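Local structure of protein (triosephosphate isomerase) (1B9B) at residues B[37-42]-B[57-62]; B[25-30]-B[242-247]; B[90-95]-B[120-125]; B[15-20]-B[45-50]. The protein catalyses the interconversion of dihydroxyacetone phosphate and glyceraldehyde 3-phosphate, a step of glycolysis and gluconeogenesis, in the hyperthermophilic bacterium Thermotoga maritima. All coordinates share one frame; numbering follows the deposited sequence.

In the fold
From the N terminus, the contacts open in the order 4, 2, 1, 3. Helix 17-30 supplies the first segment of both interaction 4, at its start, and interaction 2, at its end. Strand 38-42 then opens interaction 1. Interaction 4 closes at 45-50, where helix 48-55 begins, and interaction 1 closes at 57-62, so these two cross. Interaction 3 follows in series, pairing strands 91-94 and 123-128. Residues 242-247 close interaction 2, whose long loop contains interactions 1 and 3 and crosses interaction 4. Interactions 1 and 3 thus join strands of the barrel wall, while 2 and 4 join helices outside it.

Interaction 1 of 4, residues B[37-42]-B[57-62]; sequences FEIVVC and GRNIKL
Lys61 reaches across to strand 38-42 and runs back along it toward Glu38: its CG stands opposite the carbonyl carbon and beside the backbone N (chi1 -61°), and beyond it every bond is extended. Glu38 leaves its own backbone in the same sense, and the two chains converge at an oblique angle. The ammonium reaches the carboxylate in a salt bridge, NZ of Lys61 lying 2.6 Å from OE1 of Glu38 and approaching from above the carboxylate plane, 39° out of it. Tyr91 OH adds a weak hydrogen bond to the same oxygen, so two groups share it.

Beyond the salt bridge the strands pair in parallel, Val40 level with Lys61. Lys61 N donates to Ile39 O at 3.0 Å, nearly straight at 177°, and Lys61 O accepts from Val41 N, also at 3.0 Å; Lys61 is thus held through both its peptide groups. On the other side of the sheet, Ile60 turns its CG2 methyl to Val41 CG1, 3.7 Å away, the two side chains crossing at about a right angle. Ile39 CD1 lies 4.1 Å from Asn59 ND2, whose hydrogen bond goes to Leu31 O.

The contact joins the two strands of the unit strand 38-42, helix 48-55, strand 61-64. Strand 6-10 pairs with the far edge of 38-42, strand 91-94 follows 61-64, and Leu27 of helix 17-30 and Phe243 of helix 242-251 pack on Ile60 and Ile39.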
loop_
_atom_site.group_PDB
_atom_site.type_symbol
_atom_site.label_atom_id
_atom_site.label_comp_id
_atom_site.label_asym_id
_atom_site.label_seq_id
_atom_site.Cartn_x
_atom_site.Cartn_y
_atom_site.Cartn_z
ATOM N N PHE B 37 34.949 -17.683 20.021
ATOM C CA PHE B 37 33.936 -16.884 19.358
ATOM C C PHE B 37 32.588 -17.582 19.476
ATOM O O PHE B 37 32.488 -18.636 20.110
ATOM C CB PHE B 37 34.328 -16.629 17.898
ATOM C CG PHE B 37 34.350 -17.853 17.040
ATOM C CD1 PHE B 37 33.181 -18.333 16.466
ATOM C CD2 PHE B 37 35.547 -18.500 16.765
ATOM C CE1 PHE B 37 33.204 -19.438 15.622
ATOM C CE2 PHE B 37 35.580 -19.606 15.924
ATOM C CZ PHE B 37 34.405 -20.074 15.349
ATOM N N GLU B 38 31.553 -17.010 18.874
ATOM C CA GLU B 38 30.232 -17.598 18.999
ATOM C C GLU B 38 29.598 -18.143 17.749
ATOM O O GLU B 38 29.535 -17.475 16.716
ATOM C CB GLU B 38 29.290 -16.589 19.638
ATOM C CG GLU B 38 29.841 -16.045 20.921
ATOM C CD GLU B 38 28.905 -15.085 21.581
ATOM O OE1 GLU B 38 27.890 -15.546 22.134
ATOM O OE2 GLU B 38 29.181 -13.867 21.537
ATOM N N ILE B 39 29.133 -19.384 17.858
ATOM C CA ILE B 39 28.449 -20.039 16.758
ATOM C C ILE B 39 26.988 -19.995 17.196
ATOM O O ILE B 39 26.659 -20.353 18.329
ATOM C CB ILE B 39 28.878 -21.527 16.576
ATOM C CG1 ILE B 39 30.374 -21.704 16.847
ATOM C CG2 ILE B 39 28.575 -21.976 15.155
ATOM C CD1 ILE B 39 30.731 -21.749 18.323
ATOM N N VAL B 40 26.119 -19.531 16.310
ATOM C CA VAL B 40 24.707 -19.435 16.632
ATOM C C VAL B 40 23.894 -20.176 15.595
ATOM O O VAL B 40 24.091 -20.004 14.391
ATOM C CB VAL B 40 24.244 -17.954 16.680
ATOM C CG1 VAL B 40 22.723 -17.875 16.679
ATOM C CG2 VAL B 40 24.800 -17.275 17.929
ATOM N N VAL B 41 22.986 -21.014 16.077
ATOM C CA VAL B 41 22.113 -21.779 15.200
ATOM C C VAL B 41 20.705 -21.207 15.356
ATOM O O VAL B 41 20.273 -20.906 16.474
ATOM C CB VAL B 41 22.129 -23.270 15.581
ATOM C CG1 VAL B 41 23.519 -23.845 15.355
ATOM C CG2 VAL B 41 21.734 -23.434 17.035
ATOM N N CYS B 42 19.998 -21.044 14.240
ATOM C CA CYS B 42 18.650 -20.487 14.274
ATOM C C CYS B 42 17.605 -21.360 13.591
ATOM O O CYS B 42 17.282 -21.164 12.414
ATOM C CB CYS B 42 18.642 -19.099 13.634
ATOM S SG CYS B 42 19.726 -17.929 14.451
ATOM N N GLY B 57 23.916 -26.079 28.206
ATOM C CA GLY B 57 25.212 -26.309 28.816
ATOM C C GLY B 57 26.352 -26.372 27.819
ATOM O O GLY B 57 27.512 -26.216 28.190
ATOM N N ARG B 58 26.024 -26.604 26.552
ATOM C CA ARG B 58 27.034 -26.680 25.510
ATOM C C ARG B 58 27.485 -25.284 25.116
ATOM O O ARG B 58 27.028 -24.293 25.684
ATOM C CB ARG B 58 26.472 -27.419 24.303
ATOM C CG ARG B 58 25.886 -28.753 24.686
ATOM C CD ARG B 58 26.923 -29.608 25.401
ATOM N NE ARG B 58 26.308 -30.674 26.191
ATOM C CZ ARG B 58 25.473 -31.594 25.707
ATOM N NH1 ARG B 58 25.143 -31.591 24.422
ATOM N NH2 ARG B 58 24.962 -32.520 26.513
ATOM N N ASN B 59 28.382 -25.208 24.139
ATOM C CA ASN B 59 28.918 -23.928 23.688
ATOM C C ASN B 59 28.074 -23.212 22.636
ATOM O O ASN B 59 27.903 -21.995 22.709
ATOM C CB ASN B 59 30.341 -24.126 23.162
ATOM C CG ASN B 59 30.429 -25.237 22.138
ATOM O OD1 ASN B 59 30.114 -26.393 22.434
ATOM N ND2 ASN B 59 30.856 -24.897 20.925
ATOM N N ILE B 60 27.554 -23.953 21.659
ATOM C CA ILE B 60 26.735 -23.350 20.610
ATOM C C ILE B 60 25.491 -22.673 21.195
ATOM O O ILE B 60 24.880 -23.186 22.134
ATOM C CB ILE B 60 26.325 -24.397 19.572
ATOM C CG1 ILE B 60 27.586 -25.079 19.038
ATOM C CG2 ILE B 60 25.533 -23.739 18.445
ATOM C CD1 ILE B 60 27.365 -25.953 17.813
ATOM N N LYS B 61 25.127 -21.517 20.638
ATOM C CA LYS B 61 23.982 -20.752 21.129
ATOM C C LYS B 61 22.719 -20.782 20.269
ATOM O O LYS B 61 22.774 -20.911 19.038
ATOM C CB LYS B 61 24.408 -19.307 21.384
ATOM C CG LYS B 61 25.487 -19.203 22.431
ATOM C CD LYS B 61 25.765 -17.776 22.830
ATOM C CE LYS B 61 26.760 -17.736 23.987
ATOM N NZ LYS B 61 27.057 -16.347 24.442
ATOM N N LEU B 62 21.583 -20.646 20.949
ATOM C CA LEU B 62 20.263 -20.672 20.328
ATOM C C LEU B 62 19.797 -19.326 19.782
ATOM O O LEU B 62 19.911 -18.302 20.449
ATOM C CB LEU B 62 19.232 -21.151 21.347
ATOM C CG LEU B 62 18.345 -22.336 20.977
ATOM C CD1 LEU B 62 17.116 -22.305 21.884
ATOM C CD2 LEU B 62 17.951 -22.285 19.504
#

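Interaction 2 of 4, residues B[25-30]-B[242-247]; sequences SLLVNE and SFIELA
Ile244 is the bump of this contact, and the hollow that takes it lies on helix 17-30 between Leu26, Leu27 and Glu30. Its CD1 methyl goes deepest, 3.6 Å from Leu27 CD1 and 4.1 Å from Leu26 CG, so the end of the isoleucine lies against two successive leucines. With CG1 beside the backbone N (chi1 -40°), the CG1-CD1 arm is the one sent to the leucines, and CG2, beside the carbonyl carbon, is left to face another wall of the hollow, 3.8 Å from Glu30 CB. Glu30 lends only its aliphatic part, its chain crossing Ile244 at about a right angle.

A second, smaller fit lies beside the first. Leu27 CD2 comes obliquely to the Phe243 ring, 4.1 Å from CD2 of the phenylalanine, so Leu27 divides its two methyls between neighbouring residues of the other helix. No hydrogen bond spans the contact; the fit is one of apolar packing.

The axes of the two segments lie 11.1 Å apart at closest and cross at -24°, a nearly parallel pairing of the barrel's first and last helices. Helix 242-251 lies on strand 6-10, where Phe243 and Ala247 meet Leu7, while Val28 packs helix 17-30 against Ile54 of helix 48-55.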
loop_
_atom_site.group_PDB
_atom_site.type_symbol
_atom_site.label_atom_id
_atom_site.label_comp_id
_atom_site.label_asym_id
_atom_site.label_seq_id
_atom_site.Cartn_x
_atom_site.Cartn_y
_atom_site.Cartn_z
ATOM N N SER B 25 23.232 -32.228 17.461
ATOM C CA SER B 25 24.109 -33.085 18.258
ATOM C C SER B 25 25.460 -33.205 17.552
ATOM O O SER B 25 26.514 -33.053 18.173
ATOM C CB SER B 25 23.490 -34.471 18.427
ATOM O OG SER B 25 22.234 -34.382 19.071
ATOM N N LEU B 26 25.409 -33.486 16.251
ATOM C CA LEU B 26 26.607 -33.601 15.431
ATOM C C LEU B 26 27.552 -32.454 15.789
ATOM O O LEU B 26 28.701 -32.666 16.187
ATOM C CB LEU B 26 26.215 -33.530 13.947
ATOM C CG LEU B 26 27.269 -33.147 12.904
ATOM C CD1 LEU B 26 28.459 -34.076 13.003
ATOM C CD2 LEU B 26 26.657 -33.215 11.518
ATOM N N LEU B 27 27.039 -31.237 15.668
ATOM C CA LEU B 27 27.804 -30.047 15.966
ATOM C C LEU B 27 28.242 -29.955 17.417
ATOM O O LEU B 27 29.409 -29.703 17.690
ATOM C CB LEU B 27 26.989 -28.811 15.593
ATOM C CG LEU B 27 26.946 -28.503 14.098
ATOM C CD1 LEU B 27 26.748 -29.785 13.314
ATOM C CD2 LEU B 27 25.847 -27.508 13.811
ATOM N N VAL B 28 27.322 -30.161 18.352
ATOM C CA VAL B 28 27.683 -30.051 19.763
ATOM C C VAL B 28 29.019 -30.715 20.070
ATOM O O VAL B 28 29.737 -30.288 20.974
ATOM C CB VAL B 28 26.603 -30.663 20.686
ATOM C CG1 VAL B 28 27.033 -30.536 22.135
ATOM C CG2 VAL B 28 25.274 -29.957 20.475
ATOM N N ASN B 29 29.357 -31.747 19.302
ATOM C CA ASN B 29 30.610 -32.475 19.496
ATOM C C ASN B 29 31.744 -32.029 18.565
ATOM O O ASN B 29 32.895 -31.930 18.999
ATOM C CB ASN B 29 30.356 -33.978 19.348
ATOM C CG ASN B 29 29.561 -34.549 20.511
ATOM O OD1 ASN B 29 30.077 -34.696 21.621
ATOM N ND2 ASN B 29 28.294 -34.862 20.266
ATOM N N GLU B 30 31.426 -31.763 17.296
ATOM C CA GLU B 30 32.431 -31.302 16.329
ATOM C C GLU B 30 33.095 -30.021 16.840
ATOM O O GLU B 30 34.307 -29.971 17.034
ATOM C CB GLU B 30 31.785 -31.019 14.968
ATOM C CG GLU B 30 31.172 -32.230 14.291
ATOM C CD GLU B 30 32.212 -33.222 13.834
ATOM O OE1 GLU B 30 33.008 -33.662 14.685
ATOM O OE2 GLU B 30 32.237 -33.562 12.630
ATOM N N SER B 242 29.009 -28.046 5.903
ATOM C CA SER B 242 29.887 -26.993 5.408
ATOM C C SER B 242 29.902 -25.880 6.453
ATOM O O SER B 242 30.843 -25.092 6.534
ATOM C CB SER B 242 29.380 -26.468 4.067
ATOM O OG SER B 242 28.048 -26.021 4.190
ATOM N N PHE B 243 28.845 -25.837 7.254
ATOM C CA PHE B 243 28.731 -24.862 8.323
ATOM C C PHE B 243 29.882 -25.126 9.288
ATOM O O PHE B 243 30.538 -24.198 9.763
ATOM C CB PHE B 243 27.403 -25.034 9.057
ATOM C CG PHE B 243 27.201 -24.059 10.183
ATOM C CD1 PHE B 243 26.844 -22.736 9.923
ATOM C CD2 PHE B 243 27.384 -24.456 11.506
ATOM C CE1 PHE B 243 26.675 -21.825 10.966
ATOM C CE2 PHE B 243 27.217 -23.550 12.557
ATOM C CZ PHE B 243 26.863 -22.234 12.286
ATOM N N ILE B 244 30.127 -26.404 9.566
ATOM C CA ILE B 244 31.200 -26.812 10.476
ATOM C C ILE B 244 32.564 -26.468 9.871
ATOM O O ILE B 244 33.564 -26.353 10.582
ATOM C CB ILE B 244 31.154 -28.332 10.750
ATOM C CG1 ILE B 244 29.701 -28.794 10.909
ATOM C CG2 ILE B 244 31.945 -28.650 12.016
ATOM C CD1 ILE B 244 29.532 -30.302 11.018
ATOM N N GLU B 245 32.588 -26.311 8.551
ATOM C CA GLU B 245 33.805 -25.964 7.833
ATOM C C GLU B 245 34.071 -24.485 8.105
ATOM O O GLU B 245 35.134 -24.107 8.606
ATOM C CB GLU B 245 33.591 -26.194 6.337
ATOM C CG GLU B 245 34.844 -26.553 5.558
ATOM C CD GLU B 245 34.558 -26.799 4.082
ATOM O OE1 GLU B 245 33.622 -27.572 3.775
ATOM O OE2 GLU B 245 35.274 -26.223 3.232
ATOM N N LEU B 246 33.084 -23.656 7.769
ATOM C CA LEU B 246 33.163 -22.216 7.979
ATOM C C LEU B 246 33.630 -21.947 9.395
ATOM O O LEU B 246 34.502 -21.116 9.622
ATOM C CB LEU B 246 31.792 -21.583 7.795
ATOM C CG LEU B 246 31.151 -21.744 6.426
ATOM C CD1 LEU B 246 29.720 -21.238 6.464
ATOM C CD2 LEU B 246 31.969 -20.985 5.410
ATOM N N ALA B 247 33.032 -22.653 10.346
ATOM C CA ALA B 247 33.383 -22.489 11.750
ATOM C C ALA B 247 34.869 -22.755 11.955
ATOM O O ALA B 247 35.502 -22.165 12.835
ATOM C CB ALA B 247 32.550 -23.437 12.614
#

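Interaction 3 of 4, residues B[90-95]-B[120-125]; sequences EYVIVG and KGMTPI
Strands 91-94 and 123-125 run parallel, Tyr91 level with Thr123 and Ile93 with Ile125, joined by a ladder of four backbone hydrogen bonds that opens with Thr123 N to Glu90 O (2.7 Å), continues through Val92 N to Thr123 O and Ile125 N to Val92 O, and closes with Val94 N to Ile125 O (2.9 Å).

Tyr91 and Thr123 lie side by side and point the same way. The threonine's CG2 methyl comes within 3.5 Å of Tyr91 CE2, while its OG1 sits over one ring face, 3.9 Å above the plane and displaced toward the rim. Ile125 continues this surface, its CD1 lying 3.7 Å from Tyr91 CD2 in an oblique approach.

On the opposite side of the sheet Met122 brings the end of its chain to Val92. The bend at chi3 (-60°) folds CE over, and that methyl stops 3.5 Å from Val92 CG2. Val92 also meets Leu84 of helix 81-87, and Met122 meets Val117 of helix 107-119, so this side faces the surrounding helices. Helix 107-119 ends just before, in a Schellman motif with Gly121 as its C-prime residue.

The pair thus turns one face toward the helices and the other, with Tyr91, Thr123 and Ile125, into the barrel interior, as in the closed eight-stranded TIM barrel, here at its fourth and fifth parallel strands.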
loop_
_atom_site.group_PDB
_atom_site.type_symbol
_atom_site.label_atom_id
_atom_site.label_comp_id
_atom_site.label_asym_id
_atom_site.label_seq_id
_atom_site.Cartn_x
_atom_site.Cartn_y
_atom_site.Cartn_z
ATOM N N GLU B 90 19.122 -16.817 22.700
ATOM C CA GLU B 90 19.992 -15.684 23.010
ATOM C C GLU B 90 20.045 -14.652 21.885
ATOM O O GLU B 90 20.251 -13.464 22.123
ATOM C CB GLU B 90 21.405 -16.175 23.330
ATOM C CG GLU B 90 21.548 -16.728 24.738
ATOM C CD GLU B 90 22.945 -17.237 25.033
ATOM O OE1 GLU B 90 23.293 -18.334 24.549
ATOM O OE2 GLU B 90 23.699 -16.536 25.740
ATOM N N TYR B 91 19.850 -15.115 20.658
ATOM C CA TYR B 91 19.879 -14.235 19.507
ATOM C C TYR B 91 18.586 -14.300 18.731
ATOM O O TYR B 91 17.945 -15.349 18.660
ATOM C CB TYR B 91 21.037 -14.600 18.579
ATOM C CG TYR B 91 22.389 -14.292 19.167
ATOM C CD1 TYR B 91 22.960 -15.121 20.138
ATOM C CD2 TYR B 91 23.085 -13.148 18.783
ATOM C CE1 TYR B 91 24.192 -14.811 20.713
ATOM C CE2 TYR B 91 24.314 -12.832 19.351
ATOM C CZ TYR B 91 24.861 -13.661 20.314
ATOM O OH TYR B 91 26.071 -13.330 20.879
ATOM N N VAL B 92 18.209 -13.168 18.150
ATOM C CA VAL B 92 17.004 -13.077 17.356
ATOM C C VAL B 92 17.293 -12.267 16.103
ATOM O O VAL B 92 17.695 -11.102 16.186
ATOM C CB VAL B 92 15.870 -12.366 18.113
ATOM C CG1 VAL B 92 14.697 -12.188 17.196
ATOM C CG2 VAL B 92 15.471 -13.152 19.334
ATOM N N ILE B 93 17.108 -12.882 14.941
ATOM C CA ILE B 93 17.322 -12.169 13.695
ATOM C C ILE B 93 16.143 -11.221 13.598
ATOM O O ILE B 93 15.013 -11.616 13.859
ATOM C CB ILE B 93 17.295 -13.123 12.486
ATOM C CG1 ILE B 93 18.454 -14.117 12.591
ATOM C CG2 ILE B 93 17.382 -12.331 11.193
ATOM C CD1 ILE B 93 18.491 -15.142 11.487
ATOM N N VAL B 94 16.403 -9.970 13.244
ATOM C CA VAL B 94 15.342 -8.983 13.120
ATOM C C VAL B 94 15.534 -8.159 11.851
ATOM O O VAL B 94 16.642 -7.727 11.545
ATOM C CB VAL B 94 15.324 -8.029 14.347
ATOM C CG1 VAL B 94 14.243 -6.985 14.188
ATOM C CG2 VAL B 94 15.075 -8.815 15.613
ATOM N N GLY B 95 14.457 -7.949 11.106
ATOM C CA GLY B 95 14.557 -7.159 9.891
ATOM C C GLY B 95 15.170 -7.839 8.674
ATOM O O GLY B 95 15.753 -7.171 7.824
ATOM N N LYS B 120 14.399 -8.057 27.051
ATOM C CA LYS B 120 14.495 -9.373 27.672
ATOM C C LYS B 120 15.922 -9.887 27.800
ATOM O O LYS B 120 16.138 -11.054 28.119
ATOM C CB LYS B 120 13.671 -10.385 26.875
ATOM C CG LYS B 120 12.190 -10.092 26.863
ATOM C CD LYS B 120 11.604 -10.153 28.261
ATOM C CE LYS B 120 10.149 -9.704 28.265
ATOM N NZ LYS B 120 9.989 -8.315 27.740
ATOM N N GLY B 121 16.898 -9.024 27.548
ATOM C CA GLY B 121 18.287 -9.434 27.645
ATOM C C GLY B 121 18.755 -10.328 26.508
ATOM O O GLY B 121 19.623 -11.171 26.705
ATOM N N MET B 122 18.194 -10.160 25.316
ATOM C CA MET B 122 18.599 -10.981 24.183
ATOM C C MET B 122 19.312 -10.119 23.149
ATOM O O MET B 122 19.294 -8.892 23.249
ATOM C CB MET B 122 17.381 -11.656 23.570
ATOM C CG MET B 122 16.469 -12.290 24.606
ATOM S SD MET B 122 15.496 -13.632 23.928
ATOM C CE MET B 122 14.597 -12.777 22.656
ATOM N N THR B 123 19.938 -10.742 22.153
ATOM C CA THR B 123 20.664 -9.971 21.151
ATOM C C THR B 123 19.992 -9.834 19.795
ATOM O O THR B 123 19.749 -10.819 19.099
ATOM C CB THR B 123 22.076 -10.538 20.933
ATOM O OG1 THR B 123 22.787 -10.536 22.178
ATOM C CG2 THR B 123 22.837 -9.693 19.929
ATOM N N PRO B 124 19.691 -8.593 19.393
ATOM C CA PRO B 124 19.048 -8.383 18.101
ATOM C C PRO B 124 20.111 -8.486 17.040
ATOM O O PRO B 124 21.263 -8.170 17.297
ATOM C CB PRO B 124 18.520 -6.949 18.188
ATOM C CG PRO B 124 18.577 -6.602 19.646
ATOM C CD PRO B 124 19.791 -7.327 20.134
ATOM N N ILE B 125 19.736 -8.954 15.860
ATOM C CA ILE B 125 20.663 -9.021 14.747
ATOM C C ILE B 125 19.878 -8.331 13.646
ATOM O O ILE B 125 19.070 -8.939 12.951
ATOM C CB ILE B 125 21.048 -10.487 14.371
ATOM C CG1 ILE B 125 21.919 -11.077 15.489
ATOM C CG2 ILE B 125 21.844 -10.527 13.057
ATOM C CD1 ILE B 125 22.562 -12.425 15.169
#

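Interaction 4 of 4, residues B[15-20]-B[45-50]; sequences KTISEA and FTALSE
The flat carboxylate of Glu50 stands off from Ile17, whose CG2 methyl rests mainly on the aliphatic CG and CB of the glutamate, 3.7 Å from CB, and lies 4.1 Å from its CD. Lys21, on the helix that carries Ile17, forms a salt bridge with OE2 of Glu50. In this TIM barrel the contact joins the start of helix 17-30 to the turn leading into helix 48-55, at the interface with the second subunit.

The aliphatic part of Glu50 bends at chi2 (53°), and its chain crosses that of Ile17 at about a right angle. Ile17 spreads its other branch over the preceding turn: CG1 lies 3.9 Å from Ala47 CB, and CD1 is 3.9 Å from Thr46 O. Ala20, a turn further along, sets its methyl 4.3 Å from that of Ala47, so the helix meets the alanine at two points.

Across the interface, Glu86 of the second subunit accepts a hydrogen bond from Ile17 N at the first turn of helix 17-30, and Ser49 of that subunit packs on Ile17. Within the subunit, Thr16 holds the N-cap position of this turn, and its backbone N-H goes to the anti lone pair of Glu19 OE1, with Thr16 N 3.1 Å from that oxygen.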
loop_
_atom_site.group_PDB
_atom_site.type_symbol
_atom_site.label_atom_id
_atom_site.label_comp_id
_atom_site.label_asym_id
_atom_site.label_seq_id
_atom_site.Cartn_x
_atom_site.Cartn_y
_atom_site.Cartn_z
ATOM N N LYS B 15 14.175 -27.180 8.445
ATOM C CA LYS B 15 14.231 -28.479 9.106
ATOM C C LYS B 15 13.103 -28.886 10.047
ATOM O O LYS B 15 12.403 -28.048 10.610
ATOM C CB LYS B 15 15.588 -28.628 9.804
ATOM C CG LYS B 15 16.756 -28.447 8.834
ATOM C CD LYS B 15 18.083 -28.950 9.386
ATOM C CE LYS B 15 19.197 -28.735 8.367
ATOM N NZ LYS B 15 18.800 -29.183 6.990
ATOM N N THR B 16 12.937 -30.199 10.192
ATOM C CA THR B 16 11.926 -30.788 11.066
ATOM C C THR B 16 12.616 -31.174 12.362
ATOM O O THR B 16 13.827 -31.380 12.376
ATOM C CB THR B 16 11.337 -32.054 10.456
ATOM O OG1 THR B 16 12.400 -32.976 10.182
ATOM C CG2 THR B 16 10.600 -31.735 9.168
ATOM N N ILE B 17 11.853 -31.287 13.443
ATOM C CA ILE B 17 12.432 -31.628 14.737
ATOM C C ILE B 17 13.440 -32.773 14.677
ATOM O O ILE B 17 14.407 -32.797 15.435
ATOM C CB ILE B 17 11.344 -31.985 15.759
ATOM C CG1 ILE B 17 10.387 -30.804 15.927
ATOM C CG2 ILE B 17 11.987 -32.341 17.096
ATOM C CD1 ILE B 17 9.430 -30.943 17.103
ATOM N N SER B 18 13.222 -33.722 13.774
ATOM C CA SER B 18 14.135 -34.849 13.639
ATOM C C SER B 18 15.454 -34.390 13.016
ATOM O O SER B 18 16.495 -34.411 13.672
ATOM C CB SER B 18 13.500 -35.941 12.777
ATOM O OG SER B 18 13.171 -35.442 11.492
ATOM N N GLU B 19 15.402 -33.970 11.752
ATOM C CA GLU B 19 16.592 -33.497 11.053
ATOM C C GLU B 19 17.356 -32.521 11.940
ATOM O O GLU B 19 18.585 -32.505 11.965
ATOM C CB GLU B 19 16.188 -32.802 9.758
ATOM C CG GLU B 19 15.351 -33.666 8.850
ATOM C CD GLU B 19 14.813 -32.908 7.656
ATOM O OE1 GLU B 19 14.013 -31.973 7.856
ATOM O OE2 GLU B 19 15.190 -33.244 6.513
ATOM N N ALA B 20 16.609 -31.711 12.678
ATOM C CA ALA B 20 17.191 -30.728 13.569
ATOM C C ALA B 20 17.981 -31.376 14.706
ATOM O O ALA B 20 19.171 -31.104 14.864
ATOM C CB ALA B 20 16.100 -29.836 14.132
ATOM N N PHE B 45 10.708 -21.969 14.723
ATOM C CA PHE B 45 10.023 -22.028 16.018
ATOM C C PHE B 45 9.645 -23.450 16.427
ATOM O O PHE B 45 9.956 -23.895 17.535
ATOM C CB PHE B 45 8.744 -21.190 15.992
ATOM C CG PHE B 45 8.974 -19.734 15.782
ATOM C CD1 PHE B 45 9.756 -19.005 16.677
ATOM C CD2 PHE B 45 8.386 -19.080 14.711
ATOM C CE1 PHE B 45 9.945 -17.639 16.509
ATOM C CE2 PHE B 45 8.567 -17.718 14.531
ATOM C CZ PHE B 45 9.348 -16.994 15.434
ATOM N N THR B 46 8.953 -24.149 15.530
ATOM C CA THR B 46 8.506 -25.511 15.779
ATOM C C THR B 46 9.575 -26.358 16.450
ATOM O O THR B 46 9.282 -27.106 17.383
ATOM C CB THR B 46 8.087 -26.206 14.470
ATOM O OG1 THR B 46 9.205 -26.264 13.572
ATOM C CG2 THR B 46 6.937 -25.457 13.813
ATOM N N ALA B 47 10.816 -26.218 15.989
ATOM C CA ALA B 47 11.929 -27.003 16.516
ATOM C C ALA B 47 12.934 -26.299 17.428
ATOM O O ALA B 47 14.121 -26.590 17.359
ATOM C CB ALA B 47 12.672 -27.637 15.360
ATOM N N LEU B 48 12.486 -25.397 18.289
ATOM C CA LEU B 48 13.429 -24.716 19.170
ATOM C C LEU B 48 13.610 -25.441 20.482
ATOM O O LEU B 48 14.725 -25.604 20.953
ATOM C CB LEU B 48 12.982 -23.283 19.465
ATOM C CG LEU B 48 13.028 -22.264 18.328
ATOM C CD1 LEU B 48 12.529 -20.929 18.849
ATOM C CD2 LEU B 48 14.438 -22.132 17.796
ATOM N N SER B 49 12.504 -25.859 21.077
ATOM C CA SER B 49 12.528 -26.563 22.355
ATOM C C SER B 49 13.397 -27.810 22.318
ATOM O O SER B 49 14.120 -28.104 23.267
ATOM C CB SER B 49 11.107 -26.960 22.768
ATOM O OG SER B 49 11.130 -27.847 23.874
ATOM N N GLU B 50 13.310 -28.546 21.218
ATOM C CA GLU B 50 14.081 -29.766 21.069
ATOM C C GLU B 50 15.567 -29.428 21.020
ATOM O O GLU B 50 16.345 -29.883 21.867
ATOM C CB GLU B 50 13.640 -30.494 19.799
ATOM C CG GLU B 50 13.398 -31.985 19.995
ATOM C CD GLU B 50 12.450 -32.288 21.144
ATOM O OE1 GLU B 50 11.307 -31.782 21.127
ATOM O OE2 GLU B 50 12.848 -33.035 22.065
#